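Local coordinates for DUF4848 domain-containing protein (Bacteroides thetaiotaomicron, PDB 4LB8) that is of unknown function but belongs to the DUF4848 family, is probably exported as a lipoprotein and crystallises as a two-chain assembly, at residues A[26-31]-A[58-63]; A[71-76]-A[95-100]; A[130-133]-A[138-141]; A[174-179]-A[280-285]; A[197-200]-A[205-208]. All coordinates share one frame; numbering follows the deposited sequence.

Interaction 1: residues A[26-31]-A[58-63]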
# COMPACT_ATOMS: atom_id res chain seq x y z
N THR A 26 -11.07 -37.30 20.44
CA THR A 26 -10.64 -36.88 19.09
C THR A 26 -11.80 -36.30 18.26
O THR A 26 -11.60 -35.95 17.10
CB THR A 26 -9.98 -38.08 18.36
OG1 THR A 26 -10.95 -39.11 18.11
CG2 THR A 26 -8.80 -38.66 19.14
N MSE A 27 -13.00 -36.18 18.84
CA MSE A 27 -14.16 -35.66 18.13
C MSE A 27 -15.14 -34.95 19.06
O MSE A 27 -15.52 -35.51 20.08
CB MSE A 27 -14.87 -36.82 17.40
CG MSE A 27 -16.00 -36.38 16.45
SE MSE A 27 -15.38 -35.44 14.84
CE MSE A 27 -14.65 -36.97 13.94
N ILE A 28 -15.60 -33.75 18.67
CA ILE A 28 -16.66 -33.00 19.35
C ILE A 28 -17.97 -33.34 18.63
O ILE A 28 -18.03 -33.24 17.40
CB ILE A 28 -16.41 -31.45 19.43
CG1 ILE A 28 -15.31 -31.08 20.45
CG2 ILE A 28 -17.69 -30.66 19.70
CD1 ILE A 28 -15.70 -31.02 21.95
N LYS A 29 -18.99 -33.76 19.37
CA LYS A 29 -20.31 -34.05 18.83
C LYS A 29 -21.33 -33.13 19.48
O LYS A 29 -21.37 -33.01 20.70
CB LYS A 29 -20.68 -35.54 19.04
CG LYS A 29 -22.04 -35.97 18.48
CD LYS A 29 -22.55 -37.20 19.22
CE LYS A 29 -23.38 -38.18 18.40
NZ LYS A 29 -22.55 -38.98 17.44
N PHE A 30 -22.13 -32.44 18.65
CA PHE A 30 -23.23 -31.59 19.10
C PHE A 30 -24.52 -32.36 18.92
O PHE A 30 -24.58 -33.26 18.07
CB PHE A 30 -23.26 -30.25 18.35
CG PHE A 30 -22.07 -29.38 18.65
CD1 PHE A 30 -21.96 -28.71 19.87
CD2 PHE A 30 -21.03 -29.26 17.73
CE1 PHE A 30 -20.84 -27.92 20.16
CE2 PHE A 30 -19.91 -28.46 18.02
CZ PHE A 30 -19.83 -27.80 19.23
N LYS A 31 -25.54 -32.06 19.74
CA LYS A 31 -26.85 -32.72 19.71
C LYS A 31 -27.55 -32.41 18.37
O LYS A 31 -28.01 -33.33 17.70
CB LYS A 31 -27.70 -32.27 20.93
CG LYS A 31 -29.14 -32.79 20.99
CD LYS A 31 -29.83 -32.42 22.32
CE LYS A 31 -30.83 -31.29 22.21
NZ LYS A 31 -32.13 -31.74 21.64
N LEU A 58 -13.24 -30.15 28.90
CA LEU A 58 -13.73 -31.18 28.00
C LEU A 58 -12.66 -32.19 27.57
O LEU A 58 -12.96 -33.10 26.80
CB LEU A 58 -14.31 -30.50 26.75
CG LEU A 58 -15.59 -29.71 26.93
CD1 LEU A 58 -15.68 -28.64 25.91
CD2 LEU A 58 -16.82 -30.62 26.80
N SER A 59 -11.41 -32.04 28.07
CA SER A 59 -10.24 -32.88 27.74
C SER A 59 -10.12 -33.07 26.19
O SER A 59 -9.85 -34.17 25.68
CB SER A 59 -10.30 -34.22 28.46
OG SER A 59 -10.23 -34.04 29.87
N PHE A 60 -10.34 -31.96 25.46
CA PHE A 60 -10.32 -31.93 24.00
C PHE A 60 -9.34 -30.86 23.49
O PHE A 60 -9.47 -29.68 23.83
CB PHE A 60 -11.75 -31.70 23.44
CG PHE A 60 -11.82 -31.68 21.94
CD1 PHE A 60 -11.69 -32.85 21.20
CD2 PHE A 60 -11.96 -30.48 21.25
CE1 PHE A 60 -11.70 -32.82 19.81
CE2 PHE A 60 -11.98 -30.45 19.85
CZ PHE A 60 -11.85 -31.62 19.14
N LYS A 61 -8.34 -31.29 22.67
CA LYS A 61 -7.39 -30.39 22.03
C LYS A 61 -7.95 -30.02 20.66
O LYS A 61 -8.10 -30.88 19.79
CB LYS A 61 -5.98 -31.01 21.93
CG LYS A 61 -4.93 -30.09 21.29
CD LYS A 61 -3.55 -30.32 21.90
CE LYS A 61 -2.44 -29.80 21.01
NZ LYS A 61 -2.13 -30.75 19.91
N SER A 62 -8.36 -28.77 20.51
CA SER A 62 -8.90 -28.29 19.25
C SER A 62 -7.81 -27.53 18.51
O SER A 62 -6.73 -27.31 19.07
CB SER A 62 -10.14 -27.43 19.46
OG SER A 62 -9.97 -26.46 20.48
N GLN A 63 -8.10 -27.15 17.25
CA GLN A 63 -7.19 -26.39 16.40
C GLN A 63 -6.82 -25.08 17.06
O GLN A 63 -5.69 -24.61 16.87
CB GLN A 63 -7.81 -26.15 15.05
CG GLN A 63 -7.44 -27.26 14.11
CD GLN A 63 -7.84 -26.99 12.71
OE1 GLN A 63 -7.85 -25.83 12.25
NE2 GLN A 63 -8.09 -28.06 11.99
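I28 lies over one face of the F60 ring. Its CG1 stands 3.5 Å from the ring centroid and 16° off the ring normal, a CH-pi contact displaced toward the CE2 side, where I28 CG1 and F60 CE2 are 3.4 Å apart. CD1 of I28 follows along the same face toward CD2 and CG of the ring. The phenyl ring reaches the strand because its CG lies anti to the backbone N (chi1 -179°), which extends the side chain from the loop toward residues 26-28. At the rim of the ring, F60 CE1 abuts the T26 backbone, with T26 C 3.8 Å away and near the ring plane. T26 and M27 form a classic beta bulge opposite I22, and T26 turns its hydroxyl to N23 O. V21 of strand 19-22 also touches F60, which thus joins the connection between helices 48-57 and 63-80 to two strands of the sheet. Replacing F60 by alanine is likely to open a gap beside I28 and leave the bulge without its aromatic neighbour. No hydrogen bond crosses between the segments, so their attachment here rests on shape and on the burial of apolar surface.

Interaction 2: residues A[71-76]-A[95-100]; sequences DGELDK and KHKYGD
A carboxylate shared by a lysine and a tyrosine links two helices: E73 on helix 63-80 meets K97 and Y98 near the C-terminal end of helix 84-98. Both bonds converge on a single oxygen. The Y98 hydroxyl donates a hydrogen bond, its OH 2.7 Å from E73 OE1, and K97 adds a salt bridge in which NZ stands 2.9 Å from the same OE1. The two donors approach from opposite faces of the carboxylate plane, the lysine on the syn side and 19° out of plane, the tyrosine on the anti side and 28° out. OE1 is therefore gripped between them, which should limit rotation of the carboxylate.

Reach comes from extended chains. E73 has CG anti to the backbone N and stays straight beyond it, while K97 is stretched through all four torsions to bring its ammonium group to the same spot. These two helices follow one another in the chain and form a helical hairpin, with the contact bridging its two arms. Within it, the carboxylate lies at the edge of the Y98 ring, their planes 72° apart, and CG of K97 lies over one ring face. Y98 is buried; L66 and A70 of helix 63-80 pack against it, so its ring joins the apolar seam while its hydroxyl reaches the charged rim. Y94, a turn earlier, touches both E73 and Y98. The lysine, more exposed than the tyrosine, probably stabilises the negative charge of the glutamate from the solvent side. On helix 63-80, D71 turns to a different partner, forming a salt bridge with R208 of the second subunit.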
# COMPACT_ATOMS: atom_id res chain seq x y z
N ASP A 71 1.85 -20.41 18.10
CA ASP A 71 2.17 -18.99 18.33
C ASP A 71 3.19 -18.83 19.48
O ASP A 71 4.19 -18.12 19.33
CB ASP A 71 0.88 -18.17 18.57
CG ASP A 71 0.12 -17.77 17.30
OD1 ASP A 71 0.72 -17.79 16.20
OD2 ASP A 71 -1.06 -17.36 17.43
N GLY A 72 2.95 -19.54 20.59
CA GLY A 72 3.85 -19.58 21.74
C GLY A 72 5.22 -20.09 21.35
O GLY A 72 6.21 -19.44 21.65
N GLU A 73 5.28 -21.21 20.60
CA GLU A 73 6.51 -21.81 20.08
C GLU A 73 7.24 -20.88 19.04
O GLU A 73 8.47 -20.91 18.99
CB GLU A 73 6.21 -23.19 19.45
CG GLU A 73 7.44 -24.00 19.07
CD GLU A 73 7.24 -25.42 18.56
OE1 GLU A 73 6.13 -25.98 18.74
OE2 GLU A 73 8.22 -25.99 18.02
N LEU A 74 6.52 -20.09 18.21
CA LEU A 74 7.16 -19.20 17.23
C LEU A 74 7.87 -18.04 17.96
O LEU A 74 8.99 -17.67 17.62
CB LEU A 74 6.15 -18.65 16.19
CG LEU A 74 6.68 -17.75 15.04
CD1 LEU A 74 7.86 -18.38 14.30
CD2 LEU A 74 5.57 -17.39 14.05
N ASP A 75 7.19 -17.51 18.99
CA ASP A 75 7.69 -16.43 19.83
C ASP A 75 8.95 -16.88 20.59
O ASP A 75 9.87 -16.08 20.76
CB ASP A 75 6.60 -15.98 20.81
CG ASP A 75 6.84 -14.59 21.35
OD1 ASP A 75 6.56 -13.61 20.62
OD2 ASP A 75 7.34 -14.47 22.49
N LYS A 76 9.01 -18.16 21.00
CA LYS A 76 10.15 -18.72 21.72
C LYS A 76 11.32 -18.96 20.77
O LYS A 76 12.47 -18.85 21.20
CB LYS A 76 9.76 -20.02 22.46
CG LYS A 76 8.90 -19.78 23.71
CD LYS A 76 8.75 -21.04 24.58
CE LYS A 76 7.33 -21.28 25.06
NZ LYS A 76 7.16 -22.64 25.67
N LYS A 95 7.83 -25.29 10.75
CA LYS A 95 6.94 -25.37 9.59
C LYS A 95 6.54 -26.82 9.33
O LYS A 95 5.35 -27.09 9.31
CB LYS A 95 7.61 -24.78 8.36
CG LYS A 95 7.65 -23.28 8.35
CD LYS A 95 8.23 -22.75 7.03
CE LYS A 95 7.18 -22.33 6.03
NZ LYS A 95 7.76 -21.59 4.87
N HIS A 96 7.51 -27.76 9.26
CA HIS A 96 7.23 -29.18 9.09
C HIS A 96 6.20 -29.67 10.13
O HIS A 96 5.26 -30.40 9.77
CB HIS A 96 8.52 -30.02 9.18
CG HIS A 96 8.27 -31.50 9.11
ND1 HIS A 96 8.10 -32.16 7.90
CD2 HIS A 96 8.11 -32.40 10.12
CE1 HIS A 96 7.85 -33.43 8.20
NE2 HIS A 96 7.84 -33.63 9.52
N LYS A 97 6.36 -29.26 11.41
CA LYS A 97 5.51 -29.61 12.54
C LYS A 97 4.06 -29.13 12.36
O LYS A 97 3.14 -29.93 12.59
CB LYS A 97 6.11 -29.04 13.85
CG LYS A 97 5.32 -29.43 15.11
CD LYS A 97 5.96 -28.93 16.40
CE LYS A 97 5.17 -29.36 17.63
NZ LYS A 97 5.77 -28.86 18.90
N TYR A 98 3.84 -27.85 11.97
CA TYR A 98 2.53 -27.21 11.87
C TYR A 98 1.96 -27.04 10.44
O TYR A 98 0.77 -26.77 10.32
CB TYR A 98 2.60 -25.81 12.53
CG TYR A 98 2.83 -25.89 14.03
CD1 TYR A 98 1.82 -26.27 14.90
CD2 TYR A 98 4.09 -25.61 14.57
CE1 TYR A 98 2.04 -26.39 16.27
CE2 TYR A 98 4.33 -25.73 15.94
CZ TYR A 98 3.30 -26.12 16.79
OH TYR A 98 3.51 -26.21 18.14
N GLY A 99 2.79 -27.18 9.41
CA GLY A 99 2.46 -26.97 8.01
C GLY A 99 1.42 -27.85 7.34
O GLY A 99 1.13 -27.64 6.16
N ASP A 100 0.85 -28.82 8.07
CA ASP A 100 -0.19 -29.71 7.58
C ASP A 100 -1.57 -29.26 8.10
O ASP A 100 -2.46 -28.97 7.28
CB ASP A 100 0.12 -31.16 7.92
CG ASP A 100 1.21 -31.68 7.01
OD1 ASP A 100 2.39 -31.29 7.19
OD2 ASP A 100 0.87 -32.37 6.02

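Interaction 3: residues A[130-133]-A[138-141]; sequences KGEF and SLVV
L139 sets its CD1 beside the side chain of E132, 3.9 Å from CD, the two chains crossing obliquely; M27 of strand 27-30 touches both residues. V140 makes the backbone pairing with F133, an antiparallel hydrogen-bonded pair: V140 N to F133 O measures 2.8 Å, and F133 N to V140 O 3.1 Å with the donor in the carbonyl plane. The same V140 oxygen also receives a CA-H...O contact from E132 CA at 3.3 Å. On the F133 side of the sheet, V140 lies over one face of the phenyl ring, CB 4.0 Å from its centroid in a CH-pi contact, while CG1 approaches CZ at 3.7 Å. F133 has CG between the backbone N and the carbonyl carbon (chi1 67°), which folds the ring alongside the valine. V141 pairs with E132 in the non-hydrogen-bonded position, and its CG2 runs beside the glutamate chain, 3.6 Å from OE2. This is a beta hairpin formed by strands 132-135 and 138-141, the latter at the edge of the four-stranded sheet. Its two faces differ chemically: an aromatic-aliphatic pair on one, and on the other the aliphatic stem of an acid clasped by leucine and valine, with the polar bonding between the segments left to the backbone.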
# COMPACT_ATOMS: atom_id res chain seq x y z
N LYS A 130 -8.09 -32.82 12.03
CA LYS A 130 -8.44 -33.06 10.62
C LYS A 130 -9.50 -32.05 10.12
O LYS A 130 -10.01 -32.18 9.01
CB LYS A 130 -8.95 -34.50 10.43
CG LYS A 130 -7.90 -35.59 10.66
CD LYS A 130 -8.47 -37.00 10.50
CE LYS A 130 -8.15 -37.60 9.14
NZ LYS A 130 -8.70 -38.98 8.99
N GLY A 131 -9.83 -31.07 10.97
CA GLY A 131 -10.82 -30.04 10.68
C GLY A 131 -12.22 -30.58 10.70
O GLY A 131 -13.06 -30.18 9.90
N GLU A 132 -12.50 -31.50 11.66
CA GLU A 132 -13.79 -32.15 11.81
C GLU A 132 -14.45 -31.93 13.15
O GLU A 132 -13.79 -31.83 14.20
CB GLU A 132 -13.63 -33.66 11.62
CG GLU A 132 -13.27 -34.07 10.21
CD GLU A 132 -12.78 -35.49 10.07
OE1 GLU A 132 -12.52 -36.16 11.11
OE2 GLU A 132 -12.60 -35.93 8.91
N PHE A 133 -15.79 -31.97 13.10
CA PHE A 133 -16.71 -31.99 14.24
C PHE A 133 -17.98 -32.67 13.75
O PHE A 133 -18.14 -32.86 12.53
CB PHE A 133 -16.97 -30.63 14.90
CG PHE A 133 -17.72 -29.63 14.06
CD1 PHE A 133 -17.05 -28.79 13.17
CD2 PHE A 133 -19.11 -29.52 14.16
CE1 PHE A 133 -17.75 -27.88 12.38
CE2 PHE A 133 -19.81 -28.61 13.37
CZ PHE A 133 -19.13 -27.80 12.48
N SER A 138 -24.04 -36.82 11.90
CA SER A 138 -23.46 -36.18 10.72
C SER A 138 -22.10 -35.63 11.01
O SER A 138 -21.89 -34.97 12.03
CB SER A 138 -24.37 -35.08 10.18
OG SER A 138 -25.68 -35.56 9.89
N LEU A 139 -21.16 -35.90 10.11
CA LEU A 139 -19.79 -35.43 10.21
C LEU A 139 -19.61 -34.22 9.34
O LEU A 139 -19.92 -34.25 8.14
CB LEU A 139 -18.79 -36.53 9.81
CG LEU A 139 -17.34 -36.09 9.62
CD1 LEU A 139 -16.55 -36.26 10.90
CD2 LEU A 139 -16.70 -36.82 8.43
N VAL A 140 -19.08 -33.16 9.94
CA VAL A 140 -18.78 -31.93 9.25
C VAL A 140 -17.26 -31.84 9.09
O VAL A 140 -16.55 -31.74 10.09
CB VAL A 140 -19.36 -30.69 9.97
CG1 VAL A 140 -19.07 -29.42 9.18
CG2 VAL A 140 -20.85 -30.85 10.25
N VAL A 141 -16.76 -31.95 7.84
CA VAL A 141 -15.36 -31.71 7.46
C VAL A 141 -15.38 -30.24 7.05
O VAL A 141 -15.85 -29.91 5.95
CB VAL A 141 -14.79 -32.64 6.36
CG1 VAL A 141 -13.35 -32.24 6.04
CG2 VAL A 141 -14.86 -34.10 6.76

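Interaction 4: residues A[174-179]-A[280-285]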
# COMPACT_ATOMS: atom_id res chain seq x y z
N SER A 174 4.62 7.85 -1.87
CA SER A 174 3.68 7.74 -0.78
C SER A 174 2.34 8.21 -1.28
O SER A 174 2.18 9.39 -1.60
CB SER A 174 4.15 8.52 0.43
OG SER A 174 3.39 8.15 1.57
N ARG A 175 1.41 7.27 -1.51
CA ARG A 175 0.06 7.63 -1.95
C ARG A 175 -0.85 7.49 -0.75
O ARG A 175 -1.01 6.40 -0.22
CB ARG A 175 -0.44 6.81 -3.14
CG ARG A 175 -1.88 7.21 -3.54
CD ARG A 175 -2.49 6.34 -4.62
NE ARG A 175 -3.22 5.23 -4.01
CZ ARG A 175 -2.79 3.98 -3.98
NH1 ARG A 175 -1.65 3.66 -4.58
NH2 ARG A 175 -3.50 3.05 -3.38
N GLN A 176 -1.41 8.59 -0.30
CA GLN A 176 -2.29 8.56 0.85
C GLN A 176 -3.75 8.66 0.38
O GLN A 176 -4.02 8.49 -0.80
CB GLN A 176 -1.88 9.65 1.87
CG GLN A 176 -0.49 9.40 2.48
CD GLN A 176 -0.39 8.09 3.25
OE1 GLN A 176 0.48 7.26 2.97
NE2 GLN A 176 -1.30 7.85 4.21
N LYS A 177 -4.69 8.88 1.29
CA LYS A 177 -6.11 8.89 0.96
C LYS A 177 -6.50 10.01 -0.05
O LYS A 177 -7.34 9.76 -0.91
CB LYS A 177 -6.97 8.92 2.24
CG LYS A 177 -7.15 10.25 2.92
CD LYS A 177 -8.62 10.54 3.16
CE LYS A 177 -8.88 11.99 3.49
NZ LYS A 177 -8.34 12.36 4.83
N ASP A 178 -5.90 11.21 0.04
CA ASP A 178 -6.24 12.29 -0.87
C ASP A 178 -5.03 13.13 -1.29
O ASP A 178 -5.21 14.14 -1.98
CB ASP A 178 -7.38 13.16 -0.32
CG ASP A 178 -7.10 13.94 0.95
OD1 ASP A 178 -5.94 13.93 1.41
OD2 ASP A 178 -8.04 14.58 1.47
N ARG A 179 -3.80 12.67 -0.95
CA ARG A 179 -2.51 13.27 -1.33
C ARG A 179 -1.50 12.18 -1.75
O ARG A 179 -1.44 11.14 -1.11
CB ARG A 179 -1.93 14.12 -0.18
CG ARG A 179 -2.77 15.29 0.32
CD ARG A 179 -2.93 16.41 -0.69
NE ARG A 179 -3.76 17.50 -0.18
CZ ARG A 179 -5.08 17.56 -0.30
NH1 ARG A 179 -5.75 16.59 -0.91
NH2 ARG A 179 -5.75 18.59 0.20
N TYR A 280 5.89 13.21 7.41
CA TYR A 280 7.18 12.52 7.54
C TYR A 280 7.00 11.03 7.91
O TYR A 280 7.62 10.17 7.30
CB TYR A 280 8.08 13.25 8.56
CG TYR A 280 9.38 12.54 8.90
CD1 TYR A 280 10.48 12.63 8.06
CD2 TYR A 280 9.51 11.82 10.08
CE1 TYR A 280 11.68 11.98 8.37
CE2 TYR A 280 10.71 11.19 10.41
CZ TYR A 280 11.79 11.27 9.55
OH TYR A 280 12.95 10.61 9.88
N ASP A 281 6.11 10.74 8.84
CA ASP A 281 5.76 9.38 9.28
C ASP A 281 5.43 8.47 8.09
O ASP A 281 5.80 7.29 8.06
CB ASP A 281 4.56 9.50 10.24
CG ASP A 281 3.79 8.25 10.54
OD1 ASP A 281 4.23 7.49 11.42
OD2 ASP A 281 2.69 8.08 9.96
N GLN A 282 4.72 9.03 7.11
CA GLN A 282 4.25 8.31 5.95
C GLN A 282 5.17 8.48 4.72
O GLN A 282 4.79 8.11 3.60
CB GLN A 282 2.81 8.74 5.63
CG GLN A 282 1.76 8.16 6.60
CD GLN A 282 1.80 6.64 6.71
OE1 GLN A 282 1.94 6.07 7.80
NE2 GLN A 282 1.68 5.95 5.60
N ARG A 283 6.43 8.96 4.94
CA ARG A 283 7.39 9.14 3.84
C ARG A 283 7.72 7.83 3.13
O ARG A 283 7.86 6.79 3.78
CB ARG A 283 8.68 9.83 4.32
CG ARG A 283 9.67 8.93 5.03
CD ARG A 283 10.62 9.73 5.88
NE ARG A 283 11.38 8.90 6.81
CZ ARG A 283 10.90 8.35 7.92
NH1 ARG A 283 9.63 8.52 8.26
NH2 ARG A 283 11.69 7.61 8.70
N GLY A 284 7.82 7.91 1.81
CA GLY A 284 8.20 6.83 0.92
C GLY A 284 9.70 6.68 0.81
O GLY A 284 10.42 7.67 0.81
N PHE A 285 10.17 5.43 0.70
CA PHE A 285 11.57 5.00 0.62
C PHE A 285 11.90 4.38 -0.74
O PHE A 285 11.01 3.95 -1.47
CB PHE A 285 11.84 3.94 1.72
CG PHE A 285 11.96 4.44 3.14
CD1 PHE A 285 10.84 4.96 3.82
CD2 PHE A 285 13.17 4.38 3.82
CE1 PHE A 285 10.96 5.44 5.13
CE2 PHE A 285 13.27 4.83 5.14
CZ PHE A 285 12.16 5.34 5.79
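Hydrogen bonds from S174 and between Q176 and Q282 carry this contact. S174 OG donates to the backbone carbonyl of Q282, with OG and Q282 O 2.5 Å apart, a separation so short that its exact length is doubtful. The serine oxygen is anti to its own backbone N (chi1 -166°), which turns it across to residues 280-285. The second bond joins two side-chain amides: Q282 NE2 donates to Q176 OE1 at 3.2 Å. This donor sits above the carbonyl plane, 37° out of it, and the amide planes are turned 58° apart. Both glutamine chains bend at chi2 and cross at about a right angle.

Van der Waals packing is slighter: the Q176 amide lies against CB and CG of Q282, and S174 CB is 4.0 Å from G284 N. A leucine replacing Q176 would probably leave Q282 NE2 without this acceptor and set the Q282 amide free to turn. Weak hydrogen bonds join Q176 NE2 to Q282 OE1 of the second subunit and, reciprocally, Q282 OE1 to Q176 NE2 of that subunit, so the amide cluster spans the interface.

V163 of strand 161-163 touches S174, Q176 and Q282 alike. The contact thereby joins the end of strand 171-175, in one antiparallel sheet, to the approach to strand 284-289, at the edge of another.

Interaction 5: residues A[197-200]-A[205-208]; sequences TSQK and GWSR
K200 and S207 form the central antiparallel hydrogen-bonded pair. K200 N donates to S207 O at 3.0 Å with an N-H...O angle of 164°, and S207 N returns a longer bond of 3.3 Å to K200 O. Their side chains share one face of the sheet: the bent lysine chain reaches across to the neighbouring strand until NZ lies 3.5 Å from S207 CB. Its CG occupies the position between the backbone N and carbonyl carbon (chi1 48°), which starts it in that direction.

W206 brings the six-membered part of its indole against the backbone of 199-200, with CE3 3.5 Å from K200 C and the Q199 carbonyl at the ring edge. The Q199 side chain crosses the tryptophan at about a right angle, OE1 3.8 Å from W206 CB. Strands 191-201 and 206-208 make a beta hairpin, their short segments inclined at 130°. Q199 and R208 are its non-hydrogen-bonded pair, with diverging side chains, and R208 CG rests 3.5 Å from S198 O.

Farther out, K180 on the adjoining strand 179-188 donates to Q199 OE1 and makes a cation-pi contact with W206, tying both residues to the same charge. The second subunit takes the other polar ends: its D111 accepts from Q199 NE2, while R208 bonds to P114 O and D71 of the second subunit and makes a cation-pi contact with Y115 of that subunit.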
# COMPACT_ATOMS: atom_id res chain seq x y z
N THR A 197 6.92 14.68 -7.81
CA THR A 197 5.51 14.67 -8.20
C THR A 197 4.54 14.78 -7.00
O THR A 197 4.85 14.33 -5.90
CB THR A 197 5.18 13.40 -9.02
OG1 THR A 197 5.64 12.25 -8.32
CG2 THR A 197 5.77 13.41 -10.43
N SER A 198 3.37 15.39 -7.24
CA SER A 198 2.36 15.52 -6.22
C SER A 198 1.00 15.69 -6.84
O SER A 198 0.82 16.45 -7.81
CB SER A 198 2.66 16.67 -5.25
OG SER A 198 2.23 17.93 -5.75
N GLN A 199 0.03 14.97 -6.27
CA GLN A 199 -1.35 14.99 -6.69
C GLN A 199 -2.29 15.05 -5.49
O GLN A 199 -1.91 14.66 -4.39
CB GLN A 199 -1.67 13.76 -7.55
CG GLN A 199 -0.94 13.72 -8.89
CD GLN A 199 -1.48 12.63 -9.78
OE1 GLN A 199 -1.48 11.45 -9.42
NE2 GLN A 199 -2.00 13.00 -10.93
N LYS A 200 -3.50 15.58 -5.71
CA LYS A 200 -4.60 15.67 -4.75
C LYS A 200 -5.81 14.99 -5.36
O LYS A 200 -6.02 15.10 -6.58
CB LYS A 200 -4.91 17.14 -4.32
CG LYS A 200 -5.03 18.14 -5.48
CD LYS A 200 -6.46 18.43 -5.92
CE LYS A 200 -6.55 18.66 -7.41
NZ LYS A 200 -7.80 18.08 -7.98
N GLY A 205 -11.19 12.64 -9.63
CA GLY A 205 -9.98 11.85 -9.49
C GLY A 205 -8.75 12.65 -9.15
O GLY A 205 -8.85 13.80 -8.72
N TRP A 206 -7.57 12.04 -9.36
CA TRP A 206 -6.26 12.64 -9.08
C TRP A 206 -5.83 13.59 -10.18
O TRP A 206 -5.93 13.30 -11.37
CB TRP A 206 -5.21 11.55 -8.87
CG TRP A 206 -5.53 10.65 -7.72
CD1 TRP A 206 -6.23 9.49 -7.76
CD2 TRP A 206 -5.12 10.83 -6.36
NE1 TRP A 206 -6.31 8.93 -6.50
CE2 TRP A 206 -5.63 9.74 -5.62
CE3 TRP A 206 -4.37 11.81 -5.68
CZ2 TRP A 206 -5.45 9.61 -4.24
CZ3 TRP A 206 -4.17 11.67 -4.32
CH2 TRP A 206 -4.71 10.58 -3.61
N SER A 207 -5.34 14.74 -9.75
CA SER A 207 -4.89 15.85 -10.56
C SER A 207 -3.71 16.49 -9.85
O SER A 207 -3.60 16.36 -8.64
CB SER A 207 -6.05 16.82 -10.73
OG SER A 207 -5.68 18.06 -11.31
N ARG A 208 -2.81 17.15 -10.58
CA ARG A 208 -1.64 17.80 -9.99
C ARG A 208 -2.00 19.08 -9.21
O ARG A 208 -2.94 19.80 -9.57
CB ARG A 208 -0.61 18.13 -11.09
CG ARG A 208 0.43 17.05 -11.21
CD ARG A 208 1.20 17.14 -12.49
NE ARG A 208 1.64 15.81 -12.91
CZ ARG A 208 1.55 15.34 -14.15
NH1 ARG A 208 1.01 16.09 -15.11
NH2 ARG A 208 1.98 14.13 -14.44

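Interactions 1, 2 and 3 lie on one side of the chain's centre, 4 and 5 on the other. Interactions 1 and 3 share the four-stranded mixed sheet and touch through M27, but the former is a buried apolar joint and the latter a more exposed edge hairpin with backbone bonding. Interaction 2, about 22 Å from interaction 1 between centres, replaces such packing with a partly buried charged clasp between helices. Interactions 4 and 5 are buried, touch through W206 and reach the same antiparallel sheet; side-chain hydrogen bonds dominate the former, strand pairing the latter. Both meet the second subunit, and the D71-R208 bridge between subunits ties residue ranges of interactions 2 and 5 together.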